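Local coordinates for protein thiol-activated cytolysin (Desulfobulbus propionicus, PDB 6NAL) that probably binds cholesterol-containing membranes and assembles into large beta-barrel pores, as other cholesterol-dependent cytolysins do, at residues S80-L83 / L84-K87; G124-D127 / I128-K131; T216-E219 / D220-R223. All coordinates share one frame; numbering follows the deposited sequence.

Going from the N terminus, the three contacts come in series along the chain; none encloses or crosses another. Each is local, made between residues three to five apart, so each closes a helical turn and not a long loop. Interaction 1 spans the short helix 81-84, from N-cap to Schellman end, between strands 76-78 and 89-90 of the large antiparallel sheet. Interaction 2 lies within helix 118-133, which packs on strands 110-114 and 187-202 of that sheet. Interaction 3 starts helix 218-224, which rests on the N-terminal helix 2-12. Interactions 1 and 3 have centres about 22 Å apart, and interaction 2 lies about 30 Å from interaction 1 between centres.

Interaction 1. Residues S80-L83 / L84-K87; sequences SNDL and LDGK
Leu83 holds CG anti to its backbone N (chi1 -179°). Leu84 instead turns CG beside its own N (chi1 -53°). These two torsions let the neighbouring leucines meet branch to branch: Leu83 CD2 lies 3.8 Å from Leu84 CD2, and the side chains cross at a slant. Both are buried. Leu83 packs on Met22 and Leu84 on Ile61, both in loops of the same chain.

The backbone beneath them is a very short helix with both ends capped. At the start, Ser80 is the N-cap, and its OG accepts from Asp82 N at 3.1 Å. At the finish, Gly86 has positive phi and is the C-prime residue of a Schellman motif. Lys87 N reaches back to Asp82 O at 2.9 Å, with the donor tilted modestly from the carbonyl plane. Gly86 N bonds to Leu83 O at 3.1 Å. This bond has a straight N-H, at 160°, but the donor stands well above the carbonyl plane. The helical bond from Leu84 N to Asn81 O is weak, at 3.0 Å.

The outer side carries acid groups. Asp82 OD2 and Asp85 OD2 are 4.2 Å apart, and the two carboxylate planes stand almost perpendicular. Asp85 OD2 also lies 3.4 Å from Asn81 O, and both atoms are acceptors. Asn81 turns its OD1 to a different partner, the backbone N of Val23. Lys87 starts near the turn, with CB 3.7 Å from Asp82 O, and its side chain touches Tyr67 in a loop.

The chemistry implies a turn held by its capping bonds and its buried leucines. The two exposed aspartates probably repel each other, which may raise the proton affinity of one of them slightly.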
loop_
_atom_site.group_PDB
_atom_site.type_symbol
_atom_site.label_atom_id
_atom_site.label_comp_id
_atom_site.label_asym_id
_atom_site.label_seq_id
_atom_site.Cartn_x
_atom_site.Cartn_y
_atom_site.Cartn_z
ATOM N N SER A 80 1.750 -25.577 -34.114
ATOM C CA SER A 80 2.579 -24.454 -34.522
ATOM C C SER A 80 2.281 -23.300 -33.585
ATOM O O SER A 80 1.116 -23.093 -33.211
ATOM C CB SER A 80 2.273 -24.051 -35.963
ATOM O OG SER A 80 2.869 -22.819 -36.216
ATOM N N ASN A 81 3.314 -22.533 -33.236
ATOM C CA ASN A 81 3.064 -21.342 -32.448
ATOM C C ASN A 81 2.059 -20.432 -33.126
ATOM O O ASN A 81 1.355 -19.678 -32.454
ATOM C CB ASN A 81 4.349 -20.595 -32.190
ATOM C CG ASN A 81 5.175 -21.280 -31.183
ATOM O OD1 ASN A 81 4.668 -21.750 -30.159
ATOM N ND2 ASN A 81 6.459 -21.379 -31.459
ATOM N N ASP A 82 1.967 -20.476 -34.450
ATOM C CA ASP A 82 1.022 -19.579 -35.115
ATOM C C ASP A 82 -0.450 -19.959 -34.858
ATOM O O ASP A 82 -1.338 -19.109 -35.028
ATOM C CB ASP A 82 1.426 -19.518 -36.589
ATOM C CG ASP A 82 2.905 -18.992 -36.769
ATOM O OD1 ASP A 82 3.871 -19.776 -36.594
ATOM O OD2 ASP A 82 3.110 -17.790 -37.051
ATOM N N LEU A 83 -0.726 -21.163 -34.348
ATOM C CA LEU A 83 -2.052 -21.449 -33.814
ATOM C C LEU A 83 -2.399 -20.522 -32.623
ATOM O O LEU A 83 -3.503 -19.957 -32.561
ATOM C CB LEU A 83 -2.095 -22.942 -33.460
ATOM C CG LEU A 83 -3.391 -23.505 -32.898
ATOM C CD1 LEU A 83 -3.519 -24.952 -33.270
ATOM C CD2 LEU A 83 -3.453 -23.364 -31.393
ATOM N N LEU A 84 -1.457 -20.292 -31.704
ATOM C CA LEU A 84 -1.760 -19.430 -30.551
ATOM C C LEU A 84 -2.036 -17.995 -30.981
ATOM O O LEU A 84 -2.810 -17.291 -30.320
ATOM C CB LEU A 84 -0.609 -19.459 -29.540
ATOM C CG LEU A 84 -0.204 -20.876 -29.118
ATOM C CD1 LEU A 84 0.891 -20.854 -28.075
ATOM C CD2 LEU A 84 -1.381 -21.732 -28.624
ATOM N N ASP A 85 -1.410 -17.544 -32.075
ATOM C CA ASP A 85 -1.581 -16.198 -32.625
ATOM C C ASP A 85 -2.793 -16.071 -33.551
ATOM O O ASP A 85 -2.890 -15.081 -34.294
ATOM C CB ASP A 85 -0.320 -15.766 -33.421
ATOM C CG ASP A 85 1.016 -16.004 -32.646
ATOM O OD1 ASP A 85 1.055 -15.745 -31.417
ATOM O OD2 ASP A 85 2.031 -16.433 -33.267
ATOM N N GLY A 86 -3.668 -17.076 -33.603
ATOM C CA GLY A 86 -4.866 -16.959 -34.426
ATOM C C GLY A 86 -4.758 -17.353 -35.883
ATOM O O GLY A 86 -5.657 -16.984 -36.671
ATOM N N LYS A 87 -3.700 -18.096 -36.263
ATOM C CA LYS A 87 -3.514 -18.597 -37.632
ATOM C C LYS A 87 -3.219 -20.099 -37.652
ATOM O O LYS A 87 -2.107 -20.548 -37.965
ATOM C CB LYS A 87 -2.409 -17.805 -38.319
ATOM C CG LYS A 87 -2.803 -16.357 -38.533
ATOM C CD LYS A 87 -1.658 -15.534 -39.089
ATOM C CE LYS A 87 -2.056 -14.066 -39.324
ATOM N NZ LYS A 87 -2.534 -13.308 -38.101
#

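Interaction 2. Residues G124-D127 / I128-K131; sequences GIND and ILSK
The backbone is regular alpha helix, with Ile128 N bonded to Gly124 O, Leu129 N to Ile125 O, Ser130 N to Asn126 O and Lys131 N to Asp127 O. Ser130 adds a side-chain bond to this ladder. Its OG lies beside its own backbone N (chi1 -71°), which aims the hydroxyl back up the helix to donate to Asn126 O at 2.9 Å. That carbonyl therefore takes two donors from one residue. Ser130 OG is tilted only slightly from the carbonyl plane, whereas Ser130 N, at 3.0 Å, sits well above it.

On the solvent side, Asp127 and Lys131 are modelled as an i to i+4 salt bridge, Lys131 NZ to Asp127 OD2, with a weak hydrogen bond. The position of OD2 is doubtful, so the exact length and direction carry little weight.

The inward face is apolar and is made by Ile125, Ile128 and Leu129. Ile125 CG2 approaches Leu129 CD1 at 4.3 Å, a loose contact. Ile125 packs on Val200 and Leu129 on Tyr198, both of strand 187-202, while Ile128 reaches Ile110 and Phe112 of strand 110-114. Ile128 CG1 also rests against a backbone carbonyl, 3.4 Å from Gly124 O. At the exposed margin, Leu129 CD1 lies 3.7 Å from the amide oxygen Asn126 OD1.

The chemistry is that of an amphipathic helix. Its apolar face is seated on the sheet, its other side bears a probable charge pair, and the buried hydroxyl of Ser130 is satisfied by the helix itself.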
loop_
_atom_site.group_PDB
_atom_site.type_symbol
_atom_site.label_atom_id
_atom_site.label_comp_id
_atom_site.label_asym_id
_atom_site.label_seq_id
_atom_site.Cartn_x
_atom_site.Cartn_y
_atom_site.Cartn_z
ATOM N N GLY A 124 -24.110 -31.815 -40.821
ATOM C CA GLY A 124 -24.545 -32.683 -39.737
ATOM C C GLY A 124 -24.968 -31.934 -38.487
ATOM O O GLY A 124 -25.960 -32.306 -37.834
ATOM N N ILE A 125 -24.206 -30.891 -38.114
ATOM C CA ILE A 125 -24.550 -30.098 -36.938
ATOM C C ILE A 125 -25.877 -29.398 -37.158
ATOM O O ILE A 125 -26.765 -29.407 -36.294
ATOM C CB ILE A 125 -23.434 -29.086 -36.630
ATOM C CG1 ILE A 125 -22.203 -29.825 -36.136
ATOM C CG2 ILE A 125 -23.865 -28.063 -35.577
ATOM C CD1 ILE A 125 -20.924 -28.955 -35.993
ATOM N N ASN A 126 -26.038 -28.795 -38.335
ATOM C CA ASN A 126 -27.238 -28.027 -38.608
ATOM C C ASN A 126 -28.461 -28.914 -38.770
ATOM O O ASN A 126 -29.581 -28.438 -38.564
ATOM C CB ASN A 126 -27.041 -27.178 -39.846
ATOM C CG ASN A 126 -26.284 -25.929 -39.548
ATOM O OD1 ASN A 126 -26.383 -25.343 -38.450
ATOM N ND2 ASN A 126 -25.525 -25.496 -40.519
ATOM N N ASP A 127 -28.267 -30.184 -39.121
ATOM C CA ASP A 127 -29.384 -31.115 -39.155
ATOM C C ASP A 127 -29.871 -31.420 -37.743
ATOM O O ASP A 127 -31.031 -31.167 -37.409
ATOM C CB ASP A 127 -28.977 -32.384 -39.883
ATOM C CG ASP A 127 -30.136 -33.338 -40.052
ATOM O OD1 ASP A 127 -29.907 -34.563 -39.942
ATOM O OD2 ASP A 127 -31.280 -32.855 -40.260
ATOM N N ILE A 128 -28.985 -31.935 -36.886
ATOM C CA ILE A 128 -29.329 -32.163 -35.482
ATOM C C ILE A 128 -29.940 -30.912 -34.850
ATOM O O ILE A 128 -30.846 -30.998 -34.011
ATOM C CB ILE A 128 -28.081 -32.628 -34.713
ATOM C CG1 ILE A 128 -27.632 -33.949 -35.320
ATOM C CG2 ILE A 128 -28.368 -32.734 -33.220
ATOM C CD1 ILE A 128 -26.364 -34.465 -34.744
ATOM N N LEU A 129 -29.417 -29.734 -35.192
ATOM C CA LEU A 129 -30.002 -28.500 -34.683
ATOM C C LEU A 129 -31.437 -28.328 -35.175
ATOM O O LEU A 129 -32.317 -27.892 -34.418
ATOM C CB LEU A 129 -29.162 -27.307 -35.118
ATOM C CG LEU A 129 -28.043 -26.837 -34.185
ATOM C CD1 LEU A 129 -27.365 -25.665 -34.854
ATOM C CD2 LEU A 129 -28.618 -26.466 -32.879
ATOM N N SER A 130 -31.676 -28.629 -36.457
ATOM C CA SER A 130 -33.018 -28.533 -37.020
ATOM C C SER A 130 -33.987 -29.422 -36.258
ATOM O O SER A 130 -35.057 -28.974 -35.851
ATOM C CB SER A 130 -32.978 -28.893 -38.501
ATOM O OG SER A 130 -32.318 -27.860 -39.213
ATOM N N LYS A 131 -33.604 -30.670 -36.005
ATOM C CA LYS A 131 -34.516 -31.571 -35.330
ATOM C C LYS A 131 -34.759 -31.113 -33.912
ATOM O O LYS A 131 -35.811 -31.404 -33.343
ATOM C CB LYS A 131 -33.985 -33.008 -35.363
ATOM C CG LYS A 131 -33.636 -33.591 -36.778
ATOM C CD LYS A 131 -34.503 -33.041 -37.923
ATOM C CE LYS A 131 -33.899 -33.301 -39.328
ATOM N NZ LYS A 131 -33.130 -34.575 -39.382
#

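Interaction 3. Residues T216-E219 / D220-R223; sequences TTWE and DLAR
This is a helix N-terminal cap, at the start of helix 218-224, where the chain turns out of a loop and packs on the N-terminal helix 2-12. Thr217 is the N-cap, and Asp220, three residues on, folds back over it. Asp220 OD2 accepts from Thr217 N at 3.0 Å with an N-H...O angle of 155°. The donor comes on the anti side of the carboxylate and somewhat out of its plane. Thr217 OG1 gives the same oxygen a second, weak bond of 2.9 Å. OG1 gets there by standing between its backbone N and carbonyl carbon (chi1 54°).

The other carboxylate oxygen is used too. Asp220 OD1 makes a salt bridge with Arg223 NH1 at 3.1 Å, so the acid is held from both of its oxygens. Glu219 meets the same guanidinium by its aliphatic part: Glu219 CG lies over one face, 3.5 Å from Arg223 NH2 and offset toward the rim. The Glu219 carboxylate stays farther off, out of the guanidinium plane, and acts at most by charge.

Apolar contacts line the inner side. Leu221 sends its two methyl branches to different neighbours. CD2 meets the indole at Trp218 CZ3, 3.8 Å away, and CD1 meets Thr216 CG2 at 3.7 Å. The indole also packs on Leu6, Lys10 and Leu11 of helix 2-12, and Leu221 touches Phe212 and Ile226. Thr216 OG1 is hydrogen-bonded to Asp94 O.

The methyl of Thr216, just before the N-cap, and Leu221 touch across the cap in a way that resembles a hydrophobic staple. Asp220 OD2 accepting from the N-cap Thr217 N is the N-cap-to-N3 bond found in capping boxes.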
loop_
_atom_site.group_PDB
_atom_site.type_symbol
_atom_site.label_atom_id
_atom_site.label_comp_id
_atom_site.label_asym_id
_atom_site.label_seq_id
_atom_site.Cartn_x
_atom_site.Cartn_y
_atom_site.Cartn_z
ATOM N N THR A 216 -4.065 -42.318 -48.153
ATOM C CA THR A 216 -3.116 -41.341 -47.606
ATOM C C THR A 216 -1.871 -42.055 -47.091
ATOM O O THR A 216 -1.945 -43.144 -46.529
ATOM C CB THR A 216 -3.761 -40.531 -46.459
ATOM O OG1 THR A 216 -4.832 -39.721 -46.957
ATOM C CG2 THR A 216 -2.741 -39.596 -45.794
ATOM N N THR A 217 -0.729 -41.440 -47.273
ATOM C CA THR A 217 0.528 -42.052 -46.863
ATOM C C THR A 217 1.255 -41.110 -45.919
ATOM O O THR A 217 0.930 -39.923 -45.821
ATOM C CB THR A 217 1.436 -42.353 -48.069
ATOM O OG1 THR A 217 1.619 -41.153 -48.823
ATOM C CG2 THR A 217 0.837 -43.413 -48.978
ATOM N N TRP A 218 2.263 -41.658 -45.239
ATOM C CA TRP A 218 3.107 -40.842 -44.387
ATOM C C TRP A 218 3.673 -39.687 -45.191
ATOM O O TRP A 218 3.742 -38.550 -44.710
ATOM C CB TRP A 218 4.249 -41.664 -43.764
ATOM C CG TRP A 218 5.104 -40.771 -42.892
ATOM C CD1 TRP A 218 6.369 -40.342 -43.147
ATOM C CD2 TRP A 218 4.713 -40.150 -41.665
ATOM N NE1 TRP A 218 6.806 -39.510 -42.142
ATOM C CE2 TRP A 218 5.804 -39.370 -41.224
ATOM C CE3 TRP A 218 3.555 -40.185 -40.889
ATOM C CZ2 TRP A 218 5.765 -38.625 -40.053
ATOM C CZ3 TRP A 218 3.531 -39.442 -39.701
ATOM C CH2 TRP A 218 4.627 -38.674 -39.308
ATOM N N GLU A 219 4.048 -39.956 -46.439
ATOM C CA GLU A 219 4.685 -38.937 -47.257
ATOM C C GLU A 219 3.758 -37.760 -47.536
ATOM O O GLU A 219 4.221 -36.621 -47.658
ATOM C CB GLU A 219 5.174 -39.566 -48.558
ATOM C CG GLU A 219 6.211 -38.728 -49.240
ATOM C CD GLU A 219 7.544 -38.779 -48.520
ATOM O OE1 GLU A 219 7.833 -39.811 -47.847
ATOM O OE2 GLU A 219 8.295 -37.780 -48.631
ATOM N N ASP A 220 2.450 -37.990 -47.605
ATOM C CA ASP A 220 1.538 -36.859 -47.734
ATOM C C ASP A 220 1.539 -35.986 -46.486
ATOM O O ASP A 220 1.428 -34.764 -46.593
ATOM C CB ASP A 220 0.128 -37.346 -48.017
ATOM C CG ASP A 220 0.058 -38.133 -49.281
ATOM O OD1 ASP A 220 0.654 -37.654 -50.276
ATOM O OD2 ASP A 220 -0.552 -39.227 -49.254
ATOM N N LEU A 221 1.610 -36.594 -45.298
ATOM C CA LEU A 221 1.649 -35.812 -44.069
ATOM C C LEU A 221 2.920 -34.968 -44.005
ATOM O O LEU A 221 2.850 -33.767 -43.732
ATOM C CB LEU A 221 1.557 -36.735 -42.857
ATOM C CG LEU A 221 0.175 -37.143 -42.368
ATOM C CD1 LEU A 221 -0.600 -37.971 -43.322
ATOM C CD2 LEU A 221 0.365 -37.963 -41.079
ATOM N N ALA A 222 4.095 -35.572 -44.273
ATOM C CA ALA A 222 5.351 -34.815 -44.196
ATOM C C ALA A 222 5.356 -33.625 -45.158
ATOM O O ALA A 222 5.839 -32.528 -44.815
ATOM C CB ALA A 222 6.554 -35.720 -44.473
ATOM N N ARG A 223 4.799 -33.814 -46.358
ATOM C CA ARG A 223 4.698 -32.722 -47.327
ATOM C C ARG A 223 3.811 -31.590 -46.825
ATOM O O ARG A 223 4.005 -30.436 -47.213
ATOM C CB ARG A 223 4.123 -33.240 -48.646
ATOM C CG ARG A 223 5.072 -34.054 -49.516
ATOM C CD ARG A 223 4.213 -34.928 -50.469
ATOM N NE ARG A 223 5.033 -35.889 -51.175
ATOM C CZ ARG A 223 4.570 -36.929 -51.868
ATOM N NH1 ARG A 223 3.253 -37.174 -51.959
ATOM N NH2 ARG A 223 5.450 -37.723 -52.483
#